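Local coordinates for extracellular ligand-binding receptor (Desulfohalobium retbaense DSM 5692, PDB 5ERE), which binds the branched-chain keto acid 2-oxo-4-methylpentanoic acid in a periplasmic-binding-protein-like domain and probably acts as an extracellular solute sensor, at residues 86-91 with 104-109; 93-98 with 136-141; 130-135 with 158-163. All coordinates share one frame; numbering follows the deposited sequence.

How the interactions relate
All three contacts belong to the part of the chain built like a periplasmic binding protein, and they run from one lobe to the other past the bound 2-oxo-4-methylpentanoic acid. Interaction 1 forms the edge of one parallel sheet, and interaction 3 pairs two neighbouring parallel strands of the other lobe's mixed sheet; their centres lie about 27 Å apart. Interaction 2 stands between, about 15 Å from the centre of interaction 1 and about 13 Å from that of interaction 3. It is tied to the first through Thr109 OG1, 2.9 Å from Ser94 N and also hydrogen-bonded to Glu258, and to the third by packing of Gly139 CA against Ala133 CB at 3.7 Å. Ala95 and Leu138 of interaction 2 touch the keto acid.

Interaction 1. Residues 86-91 with 104-109; sequences DIFHVA and HTIRLT. With EDO (1,2-ethanediol), chain G.
His89 and Thr105 lie side by side and point the same way, with ND1 of the imidazole 2.7 Å from Thr105 OG1 in a hydrogen bond that meets the ring at its edge, in plane. The histidine reaches this position because its CG is anti to the backbone N (chi1 -178°). His79 also bonds Thr105 OG1, and Ser69 OG is hydrogen-bonded to His89 NE2 on the far side of the ring, so both ring nitrogens are held and the imidazole's rotation is fixed. Next to this pair the backbones run parallel: Ile106 N donates to His89 O at 2.9 Å, Ala91 N to Ile106 O, and Leu108 N to Ala91 O at 3.0 Å. Before the strands join, two waters bridge the gap, one from Ile87 O to His104 ND1, the other accepting from the backbone N of both His89 and Thr105. On the face carrying Val90 and Ile106, the edge of the Phe88 ring meets the isoleucine, CZ to Ile106 CG1 3.8 Å, and Val90 CG1 touches Leu108 CD1 at the same distance. On the other face Ala91 CB packs against Thr105 CG2 at 4.1 Å. Beyond it the bent Arg107 side chain sends NE to a salt bridge with Asp303 and NH1 to Ser94 O; NH1 also binds O2 of a 1,2-ethanediol at 2.8 Å. Strand 106-107 is the outermost strand of a five-stranded parallel sheet, and strand 88-92 separates it from strand 64-70. Helix 72-84 packs on His89 and Ala91, while helices 254-271 and 277-284 pack on the side of Phe88, Val90 and Ile106.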
loop_
_atom_site.group_PDB
_atom_site.type_symbol
_atom_site.label_atom_id
_atom_site.label_comp_id
_atom_site.label_asym_id
_atom_site.label_seq_id
_atom_site.Cartn_x
_atom_site.Cartn_y
_atom_site.Cartn_z
ATOM N N ASP A 86 10.202 -32.623 -0.126
ATOM C CA ASP A 86 9.860 -32.282 1.252
ATOM C C ASP A 86 11.032 -31.675 2.033
ATOM O O ASP A 86 11.422 -32.158 3.102
ATOM C CB ASP A 86 9.316 -33.520 1.967
ATOM C CG ASP A 86 8.271 -33.170 3.016
ATOM O OD1 ASP A 86 7.497 -32.195 2.807
ATOM O OD2 ASP A 86 8.228 -33.873 4.051
ATOM N N ILE A 87 11.581 -30.604 1.465
ATOM C CA ILE A 87 12.613 -29.793 2.095
ATOM C C ILE A 87 12.073 -28.396 2.377
ATOM O O ILE A 87 11.504 -27.749 1.493
ATOM C CB ILE A 87 13.861 -29.644 1.211
ATOM C CG1 ILE A 87 14.355 -31.002 0.713
ATOM C CG2 ILE A 87 14.959 -28.909 1.974
ATOM C CD1 ILE A 87 14.896 -31.906 1.807
ATOM N N PHE A 88 12.262 -27.922 3.600
ATOM C CA PHE A 88 11.772 -26.621 3.945
ATOM C C PHE A 88 12.516 -25.541 3.101
ATOM O O PHE A 88 13.728 -25.631 2.828
ATOM C CB PHE A 88 11.924 -26.360 5.440
ATOM C CG PHE A 88 11.467 -25.001 5.853
ATOM C CD1 PHE A 88 10.137 -24.639 5.731
ATOM C CD2 PHE A 88 12.371 -24.072 6.328
ATOM C CE1 PHE A 88 9.717 -23.367 6.087
ATOM C CE2 PHE A 88 11.959 -22.791 6.685
ATOM C CZ PHE A 88 10.633 -22.450 6.572
ATOM N N HIS A 89 11.749 -24.575 2.644
ATOM C CA HIS A 89 12.243 -23.605 1.678
ATOM C C HIS A 89 11.920 -22.200 2.128
ATOM O O HIS A 89 10.785 -21.898 2.489
ATOM C CB HIS A 89 11.644 -23.874 0.282
ATOM C CG HIS A 89 12.143 -22.928 -0.770
ATOM N ND1 HIS A 89 11.310 -22.386 -1.731
ATOM C CD2 HIS A 89 13.377 -22.421 -1.012
ATOM C CE1 HIS A 89 12.009 -21.571 -2.509
ATOM N NE2 HIS A 89 13.265 -21.583 -2.103
ATOM N N VAL A 90 12.932 -21.340 2.108
ATOM C CA VAL A 90 12.744 -19.932 2.392
ATOM C C VAL A 90 13.202 -19.106 1.168
ATOM O O VAL A 90 14.251 -19.360 0.611
ATOM C CB VAL A 90 13.524 -19.457 3.629
ATOM C CG1 VAL A 90 13.233 -18.005 3.879
ATOM C CG2 VAL A 90 13.117 -20.305 4.853
ATOM N N ALA A 91 12.384 -18.156 0.750
ATOM C CA ALA A 91 12.750 -17.241 -0.350
ATOM C C ALA A 91 13.049 -15.869 0.220
ATOM O O ALA A 91 12.224 -15.281 0.936
ATOM C CB ALA A 91 11.657 -17.164 -1.346
ATOM N N HIS A 104 4.063 -24.389 1.304
ATOM C CA HIS A 104 5.476 -24.593 0.996
ATOM C C HIS A 104 6.052 -23.268 0.620
ATOM O O HIS A 104 5.386 -22.445 -0.055
ATOM C CB HIS A 104 5.693 -25.624 -0.120
ATOM C CG HIS A 104 5.305 -27.024 0.273
ATOM N ND1 HIS A 104 6.218 -27.946 0.740
ATOM C CD2 HIS A 104 4.102 -27.642 0.289
ATOM C CE1 HIS A 104 5.592 -29.075 1.025
ATOM N NE2 HIS A 104 4.309 -28.919 0.757
ATOM N N THR A 105 7.281 -23.080 1.095
ATOM C CA THR A 105 8.055 -21.866 0.901
ATOM C C THR A 105 7.552 -20.719 1.753
ATOM O O THR A 105 6.458 -20.205 1.568
ATOM C CB THR A 105 8.077 -21.385 -0.579
ATOM O OG1 THR A 105 8.623 -22.417 -1.407
ATOM C CG2 THR A 105 8.953 -20.130 -0.687
ATOM N N ILE A 106 8.391 -20.303 2.680
ATOM C CA ILE A 106 8.142 -19.097 3.403
ATOM C C ILE A 106 8.879 -18.000 2.646
ATOM O O ILE A 106 9.976 -18.221 2.185
ATOM C CB ILE A 106 8.654 -19.196 4.852
ATOM C CG1 ILE A 106 7.755 -20.139 5.670
ATOM C CG2 ILE A 106 8.768 -17.803 5.515
ATOM C CD1 ILE A 106 6.373 -19.579 6.005
ATOM N N ARG A 107 8.269 -16.836 2.544
ATOM C CA ARG A 107 8.888 -15.720 1.834
ATOM C C ARG A 107 9.006 -14.460 2.693
ATOM O O ARG A 107 8.011 -13.946 3.203
ATOM C CB ARG A 107 8.100 -15.394 0.582
ATOM C CG ARG A 107 8.594 -14.096 -0.019
ATOM C CD ARG A 107 8.074 -13.878 -1.405
ATOM N NE ARG A 107 6.629 -13.711 -1.480
ATOM C CZ ARG A 107 6.004 -13.101 -2.480
ATOM N NH1 ARG A 107 6.713 -12.557 -3.482
ATOM N NH2 ARG A 107 4.673 -13.007 -2.466
ATOM N N LEU A 108 10.221 -13.941 2.804
ATOM C CA LEU A 108 10.470 -12.744 3.586
ATOM C C LEU A 108 10.336 -11.449 2.780
ATOM O O LEU A 108 10.315 -10.377 3.362
ATOM C CB LEU A 108 11.872 -12.798 4.198
ATOM C CG LEU A 108 11.950 -13.418 5.593
ATOM C CD1 LEU A 108 11.889 -14.865 5.459
ATOM C CD2 LEU A 108 13.275 -13.014 6.294
ATOM N N THR A 109 10.207 -11.557 1.463
ATOM C CA THR A 109 10.150 -10.364 0.586
ATOM C C THR A 109 8.706 -10.004 0.278
ATOM O O THR A 109 7.926 -10.857 -0.151
ATOM C CB THR A 109 10.908 -10.623 -0.732
ATOM O OG1 THR A 109 12.179 -11.228 -0.455
ATOM C CG2 THR A 109 11.059 -9.362 -1.596
HETATM C C1 EDO G . 3.076 -11.253 -5.903
HETATM O O1 EDO G . 3.031 -9.954 -6.509
HETATM C C2 EDO G . 4.167 -12.029 -6.613
HETATM O O2 EDO G . 4.969 -12.732 -5.660
HETATM O O HOH W 1 9.096 -27.070 0.707
HETATM O O HOH W 2 8.659 -25.169 2.558
#

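Interaction 2. Residues 93-98 with 136-141; sequences GSAALK and NNLGSS. With COI (2-oxo-4-methylpentanoic acid), chain B; EDO (1,2-ethanediol), chain G.
Ala96, with no more than a methyl group, is the centre of this contact, which has no direct hydrogen bond between its segments. A type I beta turn from Ser94 to Leu97 presents it to the first turn of helix 137-149, across the ligand cleft of a periplasmic-binding-protein fold. Its CB sits over the start of the helix, 3.8 Å from both Leu138 CA and Ser141 CB and 3.5 Å from Asn137 O. Leu138 CG is anti to the backbone N (chi1 -180°), which carries the isobutyl group toward the turn, where CD1 meets Ala95 CB at 3.9 Å. The same side chain lines the pocket: CD2 lies against the carboxylate carbon of 2-oxo-4-methylpentanoic acid, so the leucine packs on both the turn and the ligand. Asn137 ND2 passes near Ala96 O at a poor angle and instead donates to Ser72 O; a water bonded to Ala96 O also reaches this amide, weakly. Asn136 caps the helix, its OD1 taking weak bonds from the backbone N of Leu138 and Gly139. Val112 of helix 112-123 packs against Ala95, Ala96, Leu138 and Ser141, closing one flank. Ser72 and Arg210 also bind the keto acid, whose carboxylate oxygen O2 accepts a hydrogen bond from Ala95 N at 2.8 Å.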
loop_
_atom_site.group_PDB
_atom_site.type_symbol
_atom_site.label_atom_id
_atom_site.label_comp_id
_atom_site.label_asym_id
_atom_site.label_seq_id
_atom_site.Cartn_x
_atom_site.Cartn_y
_atom_site.Cartn_z
ATOM N N GLY A 93 14.985 -11.958 -1.057
ATOM C CA GLY A 93 15.171 -11.179 -2.289
ATOM C C GLY A 93 14.301 -11.716 -3.424
ATOM O O GLY A 93 14.767 -11.963 -4.552
ATOM N N SER A 94 13.027 -11.920 -3.130
ATOM C CA SER A 94 12.145 -12.642 -4.049
ATOM C C SER A 94 10.756 -12.017 -4.179
ATOM O O SER A 94 9.765 -12.681 -3.870
ATOM C CB SER A 94 11.972 -14.098 -3.595
ATOM O OG SER A 94 13.160 -14.866 -3.685
ATOM N N ALA A 95 10.643 -10.771 -4.648
ATOM C CA ALA A 95 9.290 -10.179 -4.794
ATOM C C ALA A 95 8.344 -10.865 -5.829
ATOM O O ALA A 95 7.126 -10.722 -5.734
ATOM C CB ALA A 95 9.397 -8.742 -5.141
ATOM N N ALA A 96 8.872 -11.555 -6.834
ATOM C CA ALA A 96 7.988 -12.148 -7.871
ATOM C C ALA A 96 7.946 -13.670 -7.735
ATOM O O ALA A 96 7.970 -14.400 -8.709
ATOM C CB ALA A 96 8.425 -11.735 -9.309
ATOM N N LEU A 97 7.847 -14.142 -6.506
ATOM C CA LEU A 97 7.649 -15.560 -6.246
ATOM C C LEU A 97 6.305 -16.056 -6.803
ATOM O O LEU A 97 5.259 -15.444 -6.566
ATOM C CB LEU A 97 7.723 -15.833 -4.735
ATOM C CG LEU A 97 7.298 -17.233 -4.292
ATOM C CD1 LEU A 97 8.278 -18.275 -4.806
ATOM C CD2 LEU A 97 7.185 -17.297 -2.760
ATOM N N LYS A 98 6.337 -17.181 -7.517
ATOM C CA LYS A 98 5.116 -17.824 -7.991
ATOM C C LYS A 98 4.838 -19.103 -7.184
ATOM O O LYS A 98 5.614 -20.055 -7.238
ATOM C CB LYS A 98 5.229 -18.127 -9.497
ATOM N N ASN A 136 13.925 -11.010 -16.512
ATOM C CA ASN A 136 13.657 -12.212 -15.755
ATOM C C ASN A 136 12.276 -12.064 -15.155
ATOM O O ASN A 136 11.621 -11.055 -15.400
ATOM C CB ASN A 136 14.728 -12.431 -14.677
ATOM C CG ASN A 136 14.982 -11.194 -13.841
ATOM O OD1 ASN A 136 14.053 -10.558 -13.347
ATOM N ND2 ASN A 136 16.246 -10.845 -13.685
ATOM N N ASN A 137 11.826 -13.032 -14.351
ATOM C CA ASN A 137 10.442 -12.987 -13.901
ATOM C C ASN A 137 10.150 -11.797 -12.943
ATOM O O ASN A 137 8.998 -11.414 -12.776
ATOM C CB ASN A 137 10.032 -14.328 -13.256
ATOM C CG ASN A 137 10.752 -14.603 -11.912
ATOM O OD1 ASN A 137 11.853 -14.132 -11.681
ATOM N ND2 ASN A 137 10.136 -15.403 -11.058
ATOM N N LEU A 138 11.167 -11.171 -12.353
ATOM C CA LEU A 138 10.894 -9.956 -11.595
ATOM C C LEU A 138 10.545 -8.813 -12.553
ATOM O O LEU A 138 9.563 -8.106 -12.349
ATOM C CB LEU A 138 12.085 -9.550 -10.700
ATOM C CG LEU A 138 11.861 -8.274 -9.859
ATOM C CD1 LEU A 138 10.901 -8.500 -8.689
ATOM C CD2 LEU A 138 13.167 -7.707 -9.314
ATOM N N GLY A 139 11.375 -8.605 -13.566
ATOM C CA GLY A 139 11.104 -7.577 -14.561
ATOM C C GLY A 139 9.749 -7.791 -15.208
ATOM O O GLY A 139 8.915 -6.888 -15.279
ATOM N N SER A 140 9.505 -9.010 -15.653
ATOM C CA SER A 140 8.301 -9.269 -16.438
ATOM C C SER A 140 7.065 -9.118 -15.546
ATOM O O SER A 140 6.016 -8.654 -15.981
ATOM C CB SER A 140 8.372 -10.657 -17.075
ATOM O OG SER A 140 8.166 -11.659 -16.102
ATOM N N SER A 141 7.192 -9.467 -14.274
ATOM C CA SER A 141 6.060 -9.315 -13.372
ATOM C C SER A 141 5.707 -7.842 -13.156
ATOM O O SER A 141 4.535 -7.472 -13.161
ATOM C CB SER A 141 6.357 -10.009 -12.033
ATOM O OG SER A 141 5.209 -9.996 -11.229
HETATM C C1 COI B . 13.839 -10.032 -6.508
HETATM O O1 COI B . 13.787 -11.000 -7.313
HETATM O O2 COI B . 12.821 -9.604 -5.909
HETATM C C2 COI B . 15.171 -9.426 -6.221
HETATM O O3 COI B . 15.259 -8.468 -5.477
HETATM C C3 COI B . 16.352 -10.100 -6.876
HETATM C C4 COI B . 17.586 -9.299 -6.660
HETATM C C5 COI B . 18.762 -10.245 -6.773
HETATM C C6 COI B . 17.561 -8.229 -7.742
HETATM C C1 EDO G . 3.076 -11.253 -5.903
HETATM O O1 EDO G . 3.031 -9.954 -6.509
HETATM C C2 EDO G . 4.167 -12.029 -6.613
HETATM O O2 EDO G . 4.969 -12.732 -5.660
HETATM O O HOH W 3 6.690 -14.950 -10.895
#

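Interaction 3. Residues 130-135 with 158-163; sequences AVLAMD and QEYNPQ
Strands 130-134 and 158-160 run parallel with their axes 27° apart, and Leu132, Ala133 and Met134 pair with Gln158, Glu159 and Tyr160. Gln158 N bonds Val131 O at 2.8 Å and Ala133 N bonds Gln158 O; Tyr160 N then reaches Ala133 O, and Asp135 N comes to Tyr160 O from above the carbonyl plane. With chi1 at 68°, the Tyr160 ring turns in against the backbone of the neighbouring strand, where CA of Met134, a selenomethionine, rests over one face, 3.9 Å from the centroid in a CH-pi contact. Leu132 CD1 approaches the ring obliquely, 3.7 Å from Tyr160 CD1. Tyr160 OH is held by Glu189 and Ser186. An alanine here would remove the ring and would probably leave a gap beside Leu132 and Met134, with Glu189 and Ser186 lacking their phenolic partner. Asp135 OD1 and Glu159 OE1 stand only 2.8 Å apart, which may favour protonation of one carboxylate. The pair belongs to a right-handed beta-alpha-beta unit whose helix 137-149 packs on Val131, Ala133 and Glu159; helix 168-175 lies against Leu132, Gln158 and Tyr160, and strand 181-185 flanks strand 129-134.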
loop_
_atom_site.group_PDB
_atom_site.type_symbol
_atom_site.label_atom_id
_atom_site.label_comp_id
_atom_site.label_asym_id
_atom_site.label_seq_id
_atom_site.Cartn_x
_atom_site.Cartn_y
_atom_site.Cartn_z
ATOM N N ALA A 130 7.479 5.177 -19.294
ATOM C CA ALA A 130 8.306 4.117 -19.881
ATOM C C ALA A 130 8.857 3.188 -18.788
ATOM O O ALA A 130 9.175 3.638 -17.678
ATOM C CB ALA A 130 9.446 4.715 -20.701
ATOM N N VAL A 131 8.936 1.897 -19.112
ATOM C CA VAL A 131 9.569 0.905 -18.256
ATOM C C VAL A 131 10.736 0.238 -18.979
ATOM O O VAL A 131 10.586 -0.253 -20.091
ATOM C CB VAL A 131 8.573 -0.192 -17.812
ATOM C CG1 VAL A 131 9.158 -1.071 -16.627
ATOM C CG2 VAL A 131 7.276 0.426 -17.417
ATOM N N LEU A 132 11.896 0.246 -18.334
ATOM C CA LEU A 132 13.017 -0.610 -18.696
ATOM C C LEU A 132 13.283 -1.615 -17.555
ATOM O O LEU A 132 13.661 -1.195 -16.442
ATOM C CB LEU A 132 14.257 0.238 -18.967
ATOM C CG LEU A 132 15.529 -0.459 -19.471
ATOM C CD1 LEU A 132 15.269 -1.384 -20.662
ATOM C CD2 LEU A 132 16.549 0.596 -19.853
ATOM N N ALA A 133 13.081 -2.913 -17.822
ATOM C CA ALA A 133 13.143 -3.935 -16.764
ATOM C C ALA A 133 14.096 -5.086 -17.077
ATOM O O ALA A 133 14.205 -5.552 -18.213
ATOM C CB ALA A 133 11.759 -4.495 -16.501
HETATM N N MSE A 134 14.770 -5.556 -16.043
HETATM C CA MSE A 134 15.634 -6.722 -16.137
HETATM C C MSE A 134 14.864 -7.858 -16.748
HETATM O O MSE A 134 13.705 -8.071 -16.404
HETATM C CB MSE A 134 16.181 -7.123 -14.727
HETATM C CG MSE A 134 15.121 -7.428 -13.711
HETATM SE SE MSE A 134 15.917 -7.927 -11.896
HETATM C CE MSE A 134 16.729 -6.225 -11.411
ATOM N N ASP A 135 15.495 -8.582 -17.672
ATOM C CA ASP A 135 14.829 -9.696 -18.346
ATOM C C ASP A 135 14.799 -10.989 -17.513
ATOM O O ASP A 135 15.527 -11.947 -17.781
ATOM C CB ASP A 135 15.497 -9.962 -19.708
ATOM C CG ASP A 135 14.741 -11.005 -20.538
ATOM O OD1 ASP A 135 13.486 -10.997 -20.535
ATOM O OD2 ASP A 135 15.401 -11.840 -21.190
ATOM N N GLN A 158 10.409 -2.086 -22.182
ATOM C CA GLN A 158 11.650 -2.646 -22.704
ATOM C C GLN A 158 12.346 -3.511 -21.649
ATOM O O GLN A 158 12.311 -3.194 -20.466
ATOM C CB GLN A 158 12.589 -1.524 -23.154
ATOM C CG GLN A 158 12.090 -0.710 -24.357
ATOM C CD GLN A 158 11.984 -1.557 -25.625
ATOM O OE1 GLN A 158 12.997 -1.902 -26.235
ATOM N NE2 GLN A 158 10.758 -1.920 -26.004
ATOM N N GLU A 159 12.974 -4.597 -22.089
ATOM C CA GLU A 159 13.731 -5.477 -21.208
ATOM C C GLU A 159 15.232 -5.372 -21.473
ATOM O O GLU A 159 15.650 -4.870 -22.519
ATOM C CB GLU A 159 13.261 -6.917 -21.387
ATOM C CG GLU A 159 11.803 -7.137 -20.966
ATOM C CD GLU A 159 11.284 -8.535 -21.279
ATOM O OE1 GLU A 159 11.938 -9.262 -22.067
ATOM O OE2 GLU A 159 10.207 -8.891 -20.747
ATOM N N TYR A 160 16.046 -5.833 -20.521
ATOM C CA TYR A 160 17.490 -5.929 -20.723
ATOM C C TYR A 160 18.116 -7.040 -19.889
ATOM O O TYR A 160 17.703 -7.304 -18.744
ATOM C CB TYR A 160 18.190 -4.607 -20.386
ATOM C CG TYR A 160 18.133 -4.272 -18.908
ATOM C CD1 TYR A 160 17.005 -3.675 -18.362
ATOM C CD2 TYR A 160 19.200 -4.567 -18.065
ATOM C CE1 TYR A 160 16.940 -3.369 -17.026
ATOM C CE2 TYR A 160 19.144 -4.277 -16.705
ATOM C CZ TYR A 160 18.007 -3.688 -16.189
ATOM O OH TYR A 160 17.927 -3.384 -14.855
ATOM N N ASN A 161 19.143 -7.663 -20.460
ATOM C CA ASN A 161 19.993 -8.586 -19.742
ATOM C C ASN A 161 20.923 -7.833 -18.788
ATOM O O ASN A 161 21.762 -7.050 -19.246
ATOM C CB ASN A 161 20.801 -9.416 -20.727
ATOM C CG ASN A 161 21.566 -10.524 -20.041
ATOM O OD1 ASN A 161 22.638 -10.304 -19.486
ATOM N ND2 ASN A 161 21.000 -11.719 -20.048
ATOM N N PRO A 162 20.780 -8.047 -17.458
ATOM C CA PRO A 162 21.609 -7.253 -16.536
ATOM C C PRO A 162 23.099 -7.619 -16.568
ATOM O O PRO A 162 23.939 -6.816 -16.159
ATOM C CB PRO A 162 20.985 -7.541 -15.158
ATOM C CG PRO A 162 20.337 -8.860 -15.287
ATOM C CD PRO A 162 19.808 -8.884 -16.731
ATOM N N GLN A 163 23.442 -8.816 -17.016
ATOM C CA GLN A 163 24.859 -9.118 -17.203
ATOM C C GLN A 163 25.419 -8.383 -18.451
ATOM O O GLN A 163 26.488 -7.785 -18.399
ATOM C CB GLN A 163 25.079 -10.629 -17.334
ATOM C CG GLN A 163 24.989 -11.417 -15.996
ATOM C CD GLN A 163 23.550 -11.676 -15.556
ATOM O OE1 GLN A 163 23.184 -11.430 -14.405
ATOM N NE2 GLN A 163 22.732 -12.191 -16.474
#